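PDB 7JGT: fibronectin type-III domain-containing protein from Caldanaerobacter subterraneus subsp. tengcongensis, which is of unknown function but contains this FN3-like domain, a beta-sandwich module whose extreme thermal stability is owed in part to surface salt bridges. Local coordinates for residues Val8-Glu13 / Leu22-Ser27; Cys68-Ala73 / Ser80-Ala85; Ala32-Ile37 / Arg72-Leu77; Asn64-Phe69 / Ser86-Arg91. The protein carries 1 engineered substitution. All coordinates share one frame; numbering follows the deposited sequence.

Contact 1: residues Val8-Glu13 / Leu22-Ser27; sequences VGFWVE and LRLRWS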
loop_
_atom_site.group_PDB
_atom_site.type_symbol
_atom_site.label_atom_id
_atom_site.label_comp_id
_atom_site.label_asym_id
_atom_site.label_seq_id
_atom_site.Cartn_x
_atom_site.Cartn_y
_atom_site.Cartn_z
ATOM N N VAL A 8 9.353 -5.698 1.429
ATOM C CA VAL A 8 9.650 -6.237 0.110
ATOM C C VAL A 8 8.438 -7.015 -0.366
ATOM O O VAL A 8 7.571 -7.409 0.418
ATOM C CB VAL A 8 10.917 -7.130 0.083
ATOM C CG1 VAL A 8 12.049 -6.465 0.828
ATOM C CG2 VAL A 8 10.628 -8.509 0.679
ATOM N N GLY A 9 8.375 -7.216 -1.676
ATOM C CA GLY A 9 7.236 -7.909 -2.234
ATOM C C GLY A 9 5.956 -7.106 -2.187
ATOM O O GLY A 9 4.875 -7.683 -2.106
ATOM N N PHE A 10 6.048 -5.782 -2.212
ATOM C CA PHE A 10 4.841 -4.966 -2.229
ATOM C C PHE A 10 4.243 -5.031 -3.630
ATOM O O PHE A 10 4.848 -4.546 -4.590
ATOM C CB PHE A 10 5.153 -3.533 -1.821
ATOM C CG PHE A 10 3.966 -2.622 -1.862
ATOM C CD1 PHE A 10 2.727 -3.064 -1.448
ATOM C CD2 PHE A 10 4.096 -1.320 -2.317
ATOM C CE1 PHE A 10 1.626 -2.215 -1.483
ATOM C CE2 PHE A 10 3.010 -0.482 -2.352
ATOM C CZ PHE A 10 1.776 -0.931 -1.933
ATOM N N TRP A 11 3.076 -5.658 -3.754
ATOM C CA TRP A 11 2.365 -5.765 -5.022
ATOM C C TRP A 11 0.969 -5.174 -4.882
ATOM O O TRP A 11 0.304 -5.354 -3.859
ATOM C CB TRP A 11 2.234 -7.214 -5.492
ATOM C CG TRP A 11 3.483 -8.013 -5.406
ATOM C CD1 TRP A 11 4.716 -7.670 -5.875
ATOM C CD2 TRP A 11 3.616 -9.307 -4.826
ATOM N NE1 TRP A 11 5.618 -8.680 -5.615
ATOM C CE2 TRP A 11 4.962 -9.697 -4.974
ATOM C CE3 TRP A 11 2.722 -10.180 -4.198
ATOM C CZ2 TRP A 11 5.439 -10.924 -4.509
ATOM C CZ3 TRP A 11 3.192 -11.394 -3.740
ATOM C CH2 TRP A 11 4.539 -11.757 -3.896
ATOM N N VAL A 12 0.531 -4.480 -5.928
ATOM C CA VAL A 12 -0.828 -3.966 -6.043
ATOM C C VAL A 12 -1.483 -4.715 -7.189
ATOM O O VAL A 12 -0.952 -4.722 -8.307
ATOM C CB VAL A 12 -0.835 -2.454 -6.308
ATOM C CG1 VAL A 12 -2.221 -1.997 -6.693
ATOM C CG2 VAL A 12 -0.318 -1.708 -5.094
ATOM N N GLU A 13 -2.612 -5.368 -6.930
ATOM C CA GLU A 13 -3.218 -6.178 -7.980
ATOM C C GLU A 13 -4.665 -5.791 -8.222
ATOM O O GLU A 13 -5.403 -5.454 -7.289
ATOM C CB GLU A 13 -3.138 -7.679 -7.684
ATOM C CG GLU A 13 -3.448 -8.073 -6.270
ATOM C CD GLU A 13 -3.036 -9.505 -5.985
ATOM O OE1 GLU A 13 -1.845 -9.717 -5.661
ATOM O OE2 GLU A 13 -3.896 -10.416 -6.092
ATOM N N LEU A 22 -8.667 -2.227 -5.275
ATOM C CA LEU A 22 -7.391 -2.875 -5.547
ATOM C C LEU A 22 -6.926 -3.617 -4.299
ATOM O O LEU A 22 -7.228 -3.222 -3.169
ATOM C CB LEU A 22 -6.332 -1.865 -5.993
ATOM C CG LEU A 22 -6.547 -1.221 -7.368
ATOM C CD1 LEU A 22 -5.518 -0.129 -7.586
ATOM C CD2 LEU A 22 -6.481 -2.258 -8.489
ATOM N N ARG A 23 -6.202 -4.708 -4.518
ATOM C CA ARG A 23 -5.661 -5.523 -3.436
ATOM C C ARG A 23 -4.179 -5.210 -3.290
ATOM O O ARG A 23 -3.418 -5.331 -4.255
ATOM C CB ARG A 23 -5.883 -7.008 -3.718
ATOM C CG ARG A 23 -5.206 -7.963 -2.749
ATOM C CD ARG A 23 -5.213 -9.377 -3.326
ATOM N NE ARG A 23 -4.920 -10.400 -2.325
ATOM C CZ ARG A 23 -4.462 -11.619 -2.605
ATOM N NH1 ARG A 23 -4.226 -11.979 -3.865
ATOM N NH2 ARG A 23 -4.237 -12.479 -1.618
ATOM N N LEU A 24 -3.787 -4.771 -2.100
ATOM C CA LEU A 24 -2.398 -4.507 -1.754
ATOM C C LEU A 24 -1.894 -5.654 -0.888
ATOM O O LEU A 24 -2.611 -6.128 -0.009
ATOM C CB LEU A 24 -2.260 -3.183 -0.994
ATOM C CG LEU A 24 -2.078 -1.887 -1.791
ATOM C CD1 LEU A 24 -3.252 -1.663 -2.715
ATOM C CD2 LEU A 24 -1.928 -0.684 -0.862
ATOM N N ARG A 25 -0.659 -6.090 -1.143
ATOM C CA ARG A 25 -0.045 -7.225 -0.454
ATOM C C ARG A 25 1.431 -6.937 -0.232
ATOM O O ARG A 25 2.072 -6.279 -1.054
ATOM C CB ARG A 25 -0.163 -8.522 -1.264
ATOM C CG ARG A 25 -1.467 -9.248 -1.141
ATOM C CD ARG A 25 -1.322 -10.647 -1.725
ATOM N NE ARG A 25 -1.032 -10.616 -3.155
ATOM C CZ ARG A 25 -0.502 -11.629 -3.836
ATOM N NH1 ARG A 25 -0.196 -12.764 -3.220
ATOM N NH2 ARG A 25 -0.283 -11.507 -5.138
ATOM N N TRP A 26 1.971 -7.436 0.879
ATOM C CA TRP A 26 3.390 -7.260 1.166
ATOM C C TRP A 26 3.845 -8.345 2.132
ATOM O O TRP A 26 3.043 -9.092 2.698
ATOM C CB TRP A 26 3.690 -5.860 1.734
ATOM C CG TRP A 26 2.892 -5.547 2.979
ATOM C CD1 TRP A 26 3.248 -5.811 4.272
ATOM C CD2 TRP A 26 1.607 -4.913 3.037
ATOM N NE1 TRP A 26 2.249 -5.400 5.129
ATOM C CE2 TRP A 26 1.239 -4.836 4.396
ATOM C CE3 TRP A 26 0.732 -4.411 2.072
ATOM C CZ2 TRP A 26 0.026 -4.274 4.816
ATOM C CZ3 TRP A 26 -0.478 -3.851 2.488
ATOM C CH2 TRP A 26 -0.816 -3.796 3.853
ATOM N N SER A 27 5.156 -8.443 2.281
ATOM C CA SER A 27 5.747 -9.458 3.130
ATOM C C SER A 27 5.863 -8.941 4.548
ATOM O O SER A 27 5.987 -7.737 4.778
ATOM C CB SER A 27 7.126 -9.841 2.614
ATOM O OG SER A 27 8.011 -8.773 2.869
#
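With CG set between its backbone N and carbonyl carbon (chi1 43°), Glu13 turns its carboxylate over strand 22-25, where Arg23, fully extended from a CG anti to N (chi1 172°), runs alongside it. The three residues Glu13, Arg23 and Arg25 form a salt-bridge network. Arg23 NH1 bonds to Glu13 OE2 at 2.7 Å, in the guanidinium plane but from above the carboxylate plane; Arg23 NE turns to Glu55. Arg25 bends at its third torsion, and its NE makes a weak 2.8 Å hydrogen bond to Glu13 OE1; the still shorter NH2 approach is doubtful in detail. Trp11 CE3 lies over one face of the Arg25 guanidinium. An alanine in place of Glu13 would probably leave two neighbouring arginines without the carboxylate they share. The strands form the antiparallel hairpin 11-14/22-25 at the start of the fibronectin type III sandwich. On the inner face, Val12 CG2 packs 3.7 Å from Leu24 CG, and Phe10 CE1 brings its ring edge to the same carbon. Beyond the strand ends, Val8 O accepts from both N and OG of Ser27.

Contact 2: residues Cys68-Ala73 / Ser80-Ala85; sequences CFALRA and SNFVTA. Engineered in segment 68-73: Cys68 (natural residue Thr).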
loop_
_atom_site.group_PDB
_atom_site.type_symbol
_atom_site.label_atom_id
_atom_site.label_comp_id
_atom_site.label_asym_id
_atom_site.label_seq_id
_atom_site.Cartn_x
_atom_site.Cartn_y
_atom_site.Cartn_z
ATOM N N CYS A 68 -1.140 4.508 -7.960
ATOM C CA CYS A 68 0.152 4.187 -7.374
ATOM C C CYS A 68 0.067 4.355 -5.866
ATOM O O CYS A 68 -0.461 5.358 -5.378
ATOM C CB CYS A 68 1.264 5.074 -7.928
ATOM S SG CYS A 68 2.898 4.611 -7.318
ATOM N N PHE A 69 0.590 3.379 -5.135
ATOM C CA PHE A 69 0.569 3.410 -3.682
ATOM C C PHE A 69 1.991 3.428 -3.132
ATOM O O PHE A 69 2.941 3.017 -3.800
ATOM C CB PHE A 69 -0.225 2.220 -3.122
ATOM C CG PHE A 69 -1.663 2.194 -3.573
ATOM C CD1 PHE A 69 -2.631 2.902 -2.890
ATOM C CD2 PHE A 69 -2.042 1.473 -4.694
ATOM C CE1 PHE A 69 -3.951 2.884 -3.317
ATOM C CE2 PHE A 69 -3.366 1.453 -5.120
ATOM C CZ PHE A 69 -4.314 2.158 -4.435
ATOM N N ALA A 70 2.138 3.950 -1.924
ATOM C CA ALA A 70 3.401 3.899 -1.205
ATOM C C ALA A 70 3.146 3.215 0.129
ATOM O O ALA A 70 2.170 3.532 0.813
ATOM C CB ALA A 70 3.987 5.295 -0.991
ATOM N N LEU A 71 4.020 2.284 0.486
ATOM C CA LEU A 71 3.900 1.488 1.694
ATOM C C LEU A 71 5.156 1.658 2.529
ATOM O O LEU A 71 6.269 1.659 1.992
ATOM C CB LEU A 71 3.710 0.002 1.349
ATOM C CG LEU A 71 3.704 -0.993 2.510
ATOM C CD1 LEU A 71 2.340 -1.067 3.173
ATOM C CD2 LEU A 71 4.153 -2.365 2.008
ATOM N N ARG A 72 4.987 1.799 3.842
ATOM C CA ARG A 72 6.124 1.782 4.747
ATOM C C ARG A 72 5.742 1.061 6.033
ATOM O O ARG A 72 4.567 0.984 6.400
ATOM C CB ARG A 72 6.614 3.199 5.066
ATOM C CG ARG A 72 5.588 4.041 5.828
ATOM C CD ARG A 72 6.034 5.495 5.880
ATOM N NE ARG A 72 5.244 6.304 6.810
ATOM C CZ ARG A 72 5.589 7.527 7.192
ATOM N NH1 ARG A 72 6.707 8.071 6.727
ATOM N NH2 ARG A 72 4.828 8.209 8.043
ATOM N N ALA A 73 6.754 0.522 6.702
ATOM C CA ALA A 73 6.619 -0.120 8.001
ATOM C C ALA A 73 7.029 0.856 9.093
ATOM O O ALA A 73 7.889 1.717 8.882
ATOM C CB ALA A 73 7.493 -1.367 8.091
ATOM N N SER A 80 10.093 3.224 8.268
ATOM C CA SER A 80 10.972 2.823 7.188
ATOM C C SER A 80 10.804 3.767 6.006
ATOM O O SER A 80 9.892 4.603 5.953
ATOM C CB SER A 80 10.646 1.407 6.733
ATOM O OG SER A 80 9.541 1.461 5.851
ATOM N N ASN A 81 11.694 3.615 5.035
ATOM C CA ASN A 81 11.470 4.252 3.749
ATOM C C ASN A 81 10.282 3.609 3.037
ATOM O O ASN A 81 9.805 2.530 3.402
ATOM C CB ASN A 81 12.713 4.155 2.870
ATOM C CG ASN A 81 13.848 5.008 3.386
ATOM O OD1 ASN A 81 13.624 5.989 4.097
ATOM N ND2 ASN A 81 15.074 4.638 3.038
ATOM N N PHE A 82 9.823 4.293 1.992
ATOM C CA PHE A 82 8.695 3.856 1.187
ATOM C C PHE A 82 9.114 2.853 0.120
ATOM O O PHE A 82 10.203 2.938 -0.451
ATOM C CB PHE A 82 8.052 5.049 0.483
ATOM C CG PHE A 82 7.030 5.752 1.297
ATOM C CD1 PHE A 82 5.983 5.054 1.878
ATOM C CD2 PHE A 82 7.112 7.119 1.488
ATOM C CE1 PHE A 82 5.028 5.709 2.636
ATOM C CE2 PHE A 82 6.168 7.774 2.247
ATOM C CZ PHE A 82 5.122 7.065 2.820
ATOM N N VAL A 83 8.217 1.909 -0.157
ATOM C CA VAL A 83 8.256 1.116 -1.377
ATOM C C VAL A 83 6.966 1.385 -2.132
ATOM O O VAL A 83 5.935 1.705 -1.532
ATOM C CB VAL A 83 8.442 -0.390 -1.094
ATOM C CG1 VAL A 83 9.807 -0.619 -0.486
ATOM C CG2 VAL A 83 7.359 -0.906 -0.158
ATOM N N THR A 84 7.019 1.282 -3.459
ATOM C CA THR A 84 5.868 1.659 -4.264
ATOM C C THR A 84 5.484 0.526 -5.202
ATOM O O THR A 84 6.282 -0.367 -5.497
ATOM C CB THR A 84 6.134 2.936 -5.076
ATOM O OG1 THR A 84 7.309 2.759 -5.876
ATOM C CG2 THR A 84 6.340 4.117 -4.152
ATOM N N ALA A 85 4.229 0.572 -5.644
ATOM C CA ALA A 85 3.667 -0.379 -6.590
ATOM C C ALA A 85 2.382 0.234 -7.122
ATOM O O ALA A 85 1.830 1.167 -6.531
ATOM C CB ALA A 85 3.400 -1.744 -5.943
HETATM O O HOH W 1 9.025 7.143 5.191
#
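Backbone bonds join the two antiparallel segments from Phe69 to Ala73. Leu71 and Val83 exchange a reciprocal pair, Leu71 N to Val83 O at 2.8 Å and Val83 N to Leu71 O at 2.9 Å, and Phe69 N reaches Ala85 O almost straight. The return bond from Ala85 N to Phe69 O is weak.

Toward the turn of the hairpin, a side chain enters the pattern. Ser80 N donates to Ala73 O at 2.7 Å, while Ser80 OG, set between its own backbone N and carbonyl carbon, accepts from Ala73 N at 3.1 Å and donates to Asn81 O. An alanine at Ser80 would probably leave Ala73 N and Asn81 O without this shared partner.

Apolar contacts fall on both sides of the sheet. Ala70 CB sits over one face of the Phe82 ring, a CH-pi contact 3.9 Å from the centroid, and Arg72 CD lies 3.4 Å from Phe82 CE1. Leu71 and Val83 run side by side on the inner face.

A water joins Arg72 NH1 to Ser80 O, while the arginine's salt bridge goes to Glu36. The hairpin 66-75/78-88 thus combines an apolar inner face with an outer face where an aromatic ring and a charged chain share the packing.

Contact 3: residues Ala32-Ile37 / Arg72-Leu77; sequences AKYYEI and RAVNEL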
loop_
_atom_site.group_PDB
_atom_site.type_symbol
_atom_site.label_atom_id
_atom_site.label_comp_id
_atom_site.label_asym_id
_atom_site.label_seq_id
_atom_site.Cartn_x
_atom_site.Cartn_y
_atom_site.Cartn_z
ATOM N N ALA A 32 8.796 -4.342 12.197
ATOM C CA ALA A 32 7.557 -3.609 11.982
ATOM C C ALA A 32 6.557 -3.911 13.086
ATOM O O ALA A 32 6.361 -5.070 13.457
ATOM C CB ALA A 32 6.949 -3.962 10.625
ATOM N N LYS A 33 5.928 -2.859 13.610
ATOM C CA LYS A 33 4.727 -2.999 14.421
ATOM C C LYS A 33 3.458 -2.813 13.604
ATOM O O LYS A 33 2.442 -3.446 13.894
ATOM C CB LYS A 33 4.737 -1.984 15.574
ATOM C CG LYS A 33 5.914 -2.134 16.528
ATOM C CD LYS A 33 5.904 -3.493 17.183
ATOM C CE LYS A 33 6.301 -3.399 18.645
ATOM N NZ LYS A 33 7.716 -2.955 18.773
ATOM N N TYR A 34 3.496 -1.958 12.592
ATOM C CA TYR A 34 2.372 -1.803 11.685
ATOM C C TYR A 34 2.874 -1.166 10.403
ATOM O O TYR A 34 4.067 -0.890 10.243
ATOM C CB TYR A 34 1.239 -0.993 12.323
ATOM C CG TYR A 34 1.596 0.426 12.685
ATOM C CD1 TYR A 34 2.144 0.730 13.926
ATOM C CD2 TYR A 34 1.358 1.467 11.802
ATOM C CE1 TYR A 34 2.460 2.025 14.268
ATOM C CE2 TYR A 34 1.682 2.764 12.131
ATOM C CZ TYR A 34 2.221 3.041 13.365
ATOM O OH TYR A 34 2.527 4.347 13.698
ATOM N N TYR A 35 1.944 -0.976 9.468
ATOM C CA TYR A 35 2.245 -0.452 8.147
ATOM C C TYR A 35 1.293 0.694 7.834
ATOM O O TYR A 35 0.132 0.686 8.251
ATOM C CB TYR A 35 2.121 -1.552 7.078
ATOM C CG TYR A 35 2.929 -2.786 7.404
ATOM C CD1 TYR A 35 2.389 -3.818 8.170
ATOM C CD2 TYR A 35 4.238 -2.916 6.953
ATOM C CE1 TYR A 35 3.131 -4.966 8.476
ATOM C CE2 TYR A 35 4.982 -4.053 7.252
ATOM C CZ TYR A 35 4.431 -5.066 8.013
ATOM O OH TYR A 35 5.182 -6.188 8.307
ATOM N N GLU A 36 1.792 1.669 7.082
ATOM C CA GLU A 36 0.987 2.774 6.585
ATOM C C GLU A 36 0.963 2.729 5.069
ATOM O O GLU A 36 1.974 2.413 4.435
ATOM C CB GLU A 36 1.522 4.125 7.054
ATOM C CG GLU A 36 1.619 4.219 8.558
ATOM C CD GLU A 36 2.149 5.556 9.030
ATOM O OE1 GLU A 36 2.626 6.348 8.196
ATOM O OE2 GLU A 36 2.083 5.811 10.241
ATOM N N ILE A 37 -0.202 3.047 4.508
ATOM C CA ILE A 37 -0.464 2.988 3.074
ATOM C C ILE A 37 -0.895 4.370 2.610
ATOM O O ILE A 37 -1.790 4.973 3.209
ATOM C CB ILE A 37 -1.564 1.968 2.745
ATOM C CG1 ILE A 37 -1.096 0.536 3.043
ATOM C CG2 ILE A 37 -2.001 2.106 1.294
ATOM C CD1 ILE A 37 -2.275 -0.399 3.146
ATOM N N ARG A 72 4.987 1.799 3.842
ATOM C CA ARG A 72 6.124 1.782 4.747
ATOM C C ARG A 72 5.742 1.061 6.033
ATOM O O ARG A 72 4.567 0.984 6.400
ATOM C CB ARG A 72 6.614 3.199 5.066
ATOM C CG ARG A 72 5.588 4.041 5.828
ATOM C CD ARG A 72 6.034 5.495 5.880
ATOM N NE ARG A 72 5.244 6.304 6.810
ATOM C CZ ARG A 72 5.589 7.527 7.192
ATOM N NH1 ARG A 72 6.707 8.071 6.727
ATOM N NH2 ARG A 72 4.828 8.209 8.043
ATOM N N ALA A 73 6.754 0.522 6.702
ATOM C CA ALA A 73 6.619 -0.120 8.001
ATOM C C ALA A 73 7.029 0.856 9.093
ATOM O O ALA A 73 7.889 1.717 8.882
ATOM C CB ALA A 73 7.493 -1.367 8.091
ATOM N N VAL A 74 6.414 0.708 10.266
ATOM C CA VAL A 74 6.615 1.645 11.367
ATOM C C VAL A 74 6.826 0.887 12.673
ATOM O O VAL A 74 6.225 -0.167 12.908
ATOM C CB VAL A 74 5.437 2.627 11.500
ATOM C CG1 VAL A 74 5.805 3.723 12.479
ATOM C CG2 VAL A 74 5.087 3.244 10.131
ATOM N N ASN A 75 7.714 1.420 13.515
ATOM C CA ASN A 75 7.844 0.971 14.893
ATOM C C ASN A 75 8.058 2.205 15.762
ATOM O O ASN A 75 7.972 3.346 15.290
ATOM C CB ASN A 75 8.963 -0.076 15.042
ATOM C CG ASN A 75 10.342 0.487 14.789
ATOM O OD1 ASN A 75 10.545 1.693 14.821
ATOM N ND2 ASN A 75 11.305 -0.398 14.517
ATOM N N GLU A 76 8.366 1.962 17.040
ATOM C CA GLU A 76 8.498 3.035 18.022
ATOM C C GLU A 76 9.658 3.977 17.715
ATOM O O GLU A 76 9.676 5.107 18.218
ATOM C CB GLU A 76 8.679 2.431 19.422
ATOM C CG GLU A 76 7.483 1.639 19.936
ATOM C CD GLU A 76 7.513 0.176 19.523
ATOM O OE1 GLU A 76 6.753 -0.617 20.126
ATOM O OE2 GLU A 76 8.286 -0.181 18.592
ATOM N N LEU A 77 10.633 3.541 16.921
ATOM C CA LEU A 77 11.718 4.435 16.543
ATOM C C LEU A 77 11.355 5.323 15.368
ATOM O O LEU A 77 12.015 6.345 15.155
ATOM C CB LEU A 77 12.980 3.636 16.196
ATOM C CG LEU A 77 13.881 3.184 17.349
ATOM C CD1 LEU A 77 14.184 4.323 18.301
ATOM C CD2 LEU A 77 13.244 2.025 18.084
#
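One face of the Tyr34 ring receives Val74 CB, a CH-pi contact 3.9 Å from the centroid. The Arg72 guanidinium presents its edge to Glu36 in a salt bridge: NE and NH2 both donate to OE1, from the same face of the carboxylate, with NH2 to Glu36 OE1 at 2.9 Å. The two side chains run alongside each other, their flat ends turned 44° apart, and Tyr38 OH is also hydrogen-bonded to Glu36 OE1. At the edge of the Tyr35 ring, near its plane, lies Arg72 O, while Tyr35 CE2 packs 3.8 Å from Ala73 CB. Lys33 N and Tyr34 N both donate to Val74 O, at 2.8 Å and 3.3 Å, forming a classic beta bulge. The bent Lys33 chain crosses Glu76 at about a right angle, and Lys33 NZ makes a 2.8 Å salt bridge to the syn lone pair of Glu76 OE2. An Asx turn, Leu77 N to Asn75 OD1, begins at the last residue of strand 66-75. In the four-stranded sheet this pair is central: strand 44-51 lies beyond 34-41, and strand 78-88 beyond 66-75.

Contact 4: residues Asn64-Phe69 / Ser86-Arg91; sequences NTKYCF and SSTTDR. Engineered in segment 64-69: Cys68 (natural residue Thr).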
loop_
_atom_site.group_PDB
_atom_site.type_symbol
_atom_site.label_atom_id
_atom_site.label_comp_id
_atom_site.label_asym_id
_atom_site.label_seq_id
_atom_site.Cartn_x
_atom_site.Cartn_y
_atom_site.Cartn_z
ATOM N N ASN A 64 -11.324 1.833 -14.091
ATOM C CA ASN A 64 -10.382 1.984 -15.195
ATOM C C ASN A 64 -9.360 3.090 -14.922
ATOM O O ASN A 64 -9.101 3.957 -15.764
ATOM C CB ASN A 64 -11.136 2.241 -16.505
ATOM C CG ASN A 64 -10.257 2.072 -17.726
ATOM O OD1 ASN A 64 -9.353 1.238 -17.740
ATOM N ND2 ASN A 64 -10.507 2.878 -18.755
ATOM N N THR A 65 -8.765 3.058 -13.730
ATOM C CA THR A 65 -7.859 4.121 -13.304
ATOM C C THR A 65 -6.597 3.516 -12.696
ATOM O O THR A 65 -6.684 2.630 -11.843
ATOM C CB THR A 65 -8.552 5.047 -12.301
ATOM O OG1 THR A 65 -9.737 5.591 -12.898
ATOM C CG2 THR A 65 -7.631 6.195 -11.900
ATOM N N LYS A 66 -5.422 3.988 -13.132
ATOM C CA LYS A 66 -4.175 3.509 -12.544
ATOM C C LYS A 66 -3.922 4.242 -11.237
ATOM O O LYS A 66 -3.955 5.475 -11.192
ATOM C CB LYS A 66 -2.981 3.700 -13.485
ATOM C CG LYS A 66 -1.625 3.600 -12.768
ATOM C CD LYS A 66 -0.458 3.384 -13.726
ATOM C CE LYS A 66 0.858 3.272 -12.968
ATOM N NZ LYS A 66 2.050 3.681 -13.777
ATOM N N TYR A 67 -3.655 3.483 -10.178
ATOM C CA TYR A 67 -3.335 4.043 -8.878
ATOM C C TYR A 67 -1.949 3.579 -8.458
ATOM O O TYR A 67 -1.617 2.401 -8.603
ATOM C CB TYR A 67 -4.362 3.623 -7.835
ATOM C CG TYR A 67 -5.709 4.281 -8.003
ATOM C CD1 TYR A 67 -5.969 5.525 -7.446
ATOM C CD2 TYR A 67 -6.731 3.653 -8.714
ATOM C CE1 TYR A 67 -7.215 6.131 -7.590
ATOM C CE2 TYR A 67 -7.975 4.248 -8.871
ATOM C CZ TYR A 67 -8.213 5.490 -8.308
ATOM O OH TYR A 67 -9.453 6.085 -8.454
ATOM N N CYS A 68 -1.140 4.508 -7.960
ATOM C CA CYS A 68 0.152 4.187 -7.374
ATOM C C CYS A 68 0.067 4.355 -5.866
ATOM O O CYS A 68 -0.461 5.358 -5.378
ATOM C CB CYS A 68 1.264 5.074 -7.928
ATOM S SG CYS A 68 2.898 4.611 -7.318
ATOM N N PHE A 69 0.590 3.379 -5.135
ATOM C CA PHE A 69 0.569 3.410 -3.682
ATOM C C PHE A 69 1.991 3.428 -3.132
ATOM O O PHE A 69 2.941 3.017 -3.800
ATOM C CB PHE A 69 -0.225 2.220 -3.122
ATOM C CG PHE A 69 -1.663 2.194 -3.573
ATOM C CD1 PHE A 69 -2.631 2.902 -2.890
ATOM C CD2 PHE A 69 -2.042 1.473 -4.694
ATOM C CE1 PHE A 69 -3.951 2.884 -3.317
ATOM C CE2 PHE A 69 -3.366 1.453 -5.120
ATOM C CZ PHE A 69 -4.314 2.158 -4.435
ATOM N N SER A 86 1.906 -0.295 -8.246
ATOM C CA SER A 86 0.735 0.301 -8.873
ATOM C C SER A 86 -0.056 -0.757 -9.639
ATOM O O SER A 86 0.415 -1.871 -9.879
ATOM C CB SER A 86 1.149 1.466 -9.780
ATOM O OG SER A 86 1.882 1.009 -10.901
ATOM N N SER A 87 -1.276 -0.389 -10.020
ATOM C CA SER A 87 -2.100 -1.209 -10.902
ATOM C C SER A 87 -3.265 -0.353 -11.382
ATOM O O SER A 87 -3.395 0.817 -11.017
ATOM C CB SER A 87 -2.601 -2.473 -10.206
ATOM O OG SER A 87 -3.245 -3.315 -11.141
ATOM N N THR A 88 -4.119 -0.953 -12.198
ATOM C CA THR A 88 -5.298 -0.284 -12.731
ATOM C C THR A 88 -6.538 -1.043 -12.293
ATOM O O THR A 88 -6.590 -2.271 -12.414
ATOM C CB THR A 88 -5.245 -0.217 -14.261
ATOM O OG1 THR A 88 -4.023 0.410 -14.672
ATOM C CG2 THR A 88 -6.440 0.561 -14.803
ATOM N N THR A 89 -7.529 -0.318 -11.790
ATOM C CA THR A 89 -8.799 -0.939 -11.454
ATOM C C THR A 89 -9.489 -1.460 -12.706
ATOM O O THR A 89 -9.317 -0.928 -13.805
ATOM C CB THR A 89 -9.721 0.058 -10.775
ATOM O OG1 THR A 89 -9.768 1.249 -11.575
ATOM C CG2 THR A 89 -9.238 0.371 -9.372
ATOM N N ASP A 90 -10.308 -2.489 -12.522
ATOM C CA ASP A 90 -11.077 -3.063 -13.619
ATOM C C ASP A 90 -11.886 -1.994 -14.346
ATOM O O ASP A 90 -12.197 -0.940 -13.774
ATOM C CB ASP A 90 -11.992 -4.165 -13.089
ATOM C CG ASP A 90 -12.119 -5.330 -14.053
ATOM O OD1 ASP A 90 -11.178 -5.568 -14.836
ATOM O OD2 ASP A 90 -13.161 -6.002 -14.023
ATOM N N ARG A 91 -12.226 -2.259 -15.610
ATOM C CA ARG A 91 -12.949 -1.297 -16.434
ATOM C C ARG A 91 -14.433 -1.211 -16.092
ATOM O O ARG A 91 -15.079 -0.217 -16.443
ATOM C CB ARG A 91 -12.745 -1.634 -17.919
ATOM C CG ARG A 91 -11.267 -1.513 -18.367
ATOM C CD ARG A 91 -11.074 -1.763 -19.874
ATOM N NE ARG A 91 -9.904 -1.115 -20.499
ATOM C CZ ARG A 91 -8.628 -1.209 -20.096
ATOM N NH1 ARG A 91 -8.290 -1.925 -19.027
ATOM N NH2 ARG A 91 -7.666 -0.575 -20.783
#
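Backbone bonds pair Tyr67 with Ser87: Tyr67 N gives Ser87 O a 2.8 Å bond that runs nearly straight out from the carbonyl, and Ser87 N returns one to Tyr67 O at 3.1 Å. Beyond the strand ends, Thr89 N donates to Thr65 O from above the carbonyl plane, and Asn64 N reaches Asp90 O at 2.9 Å, also from above.

Thr89 adds a side-chain bond to this ladder. With OG1 between its backbone N and carbonyl carbon (chi1 50°), the hydroxyl accepts from Thr65 N at 3.0 Å; it is also hydrogen-bonded to Ser62 O, linking residues 62 and 65 through one oxygen. The other branch, Thr89 CG2, lies 4.1 Å from Tyr67 CE2 on the side facing Leu22 and Leu61, and Tyr67 OH bonds to Ser62 N.

On the outer face Lys66 and the engineered Cys68 pack against Ser86. The extended Lys66 chain brings CE to 3.2 Å from Ser86 OG, and Cys68 sets CB against Ser86 CB. Beyond the strands comes a polar contact: Asn64 OD1 sits over the centre of one face of the Arg91 guanidinium, with the amide and guanidinium planes 47° apart.

Such an antiparallel ladder is the open end, away from the turn, of the F-G hairpin formed by the last two strands of a fibronectin type III fold.

In the fold
Contacts 2, 3 and 4 belong to the four-stranded sheet and all use strand 66-75, whereas contact 1 holds two strands of the three-stranded sheet packed against it. Contacts 2 and 4 are successive parts of one hairpin; contacts 3 and 4 lie on opposite sides of the chain's centre. Contacts 1 and 2, nearer that centre, meet through the core, with Trp26 on Leu71 and Leu22 on Phe69. Contact 2 is chiefly backbone bonds and apolar packing, and shares Arg72 with contact 3. Contact 4 is a surface contact built largely from backbone and hydroxyl bonds. Salt bridges lie on the outer face in contact 1; contact 3 has one on the sheet and one between flanking loops.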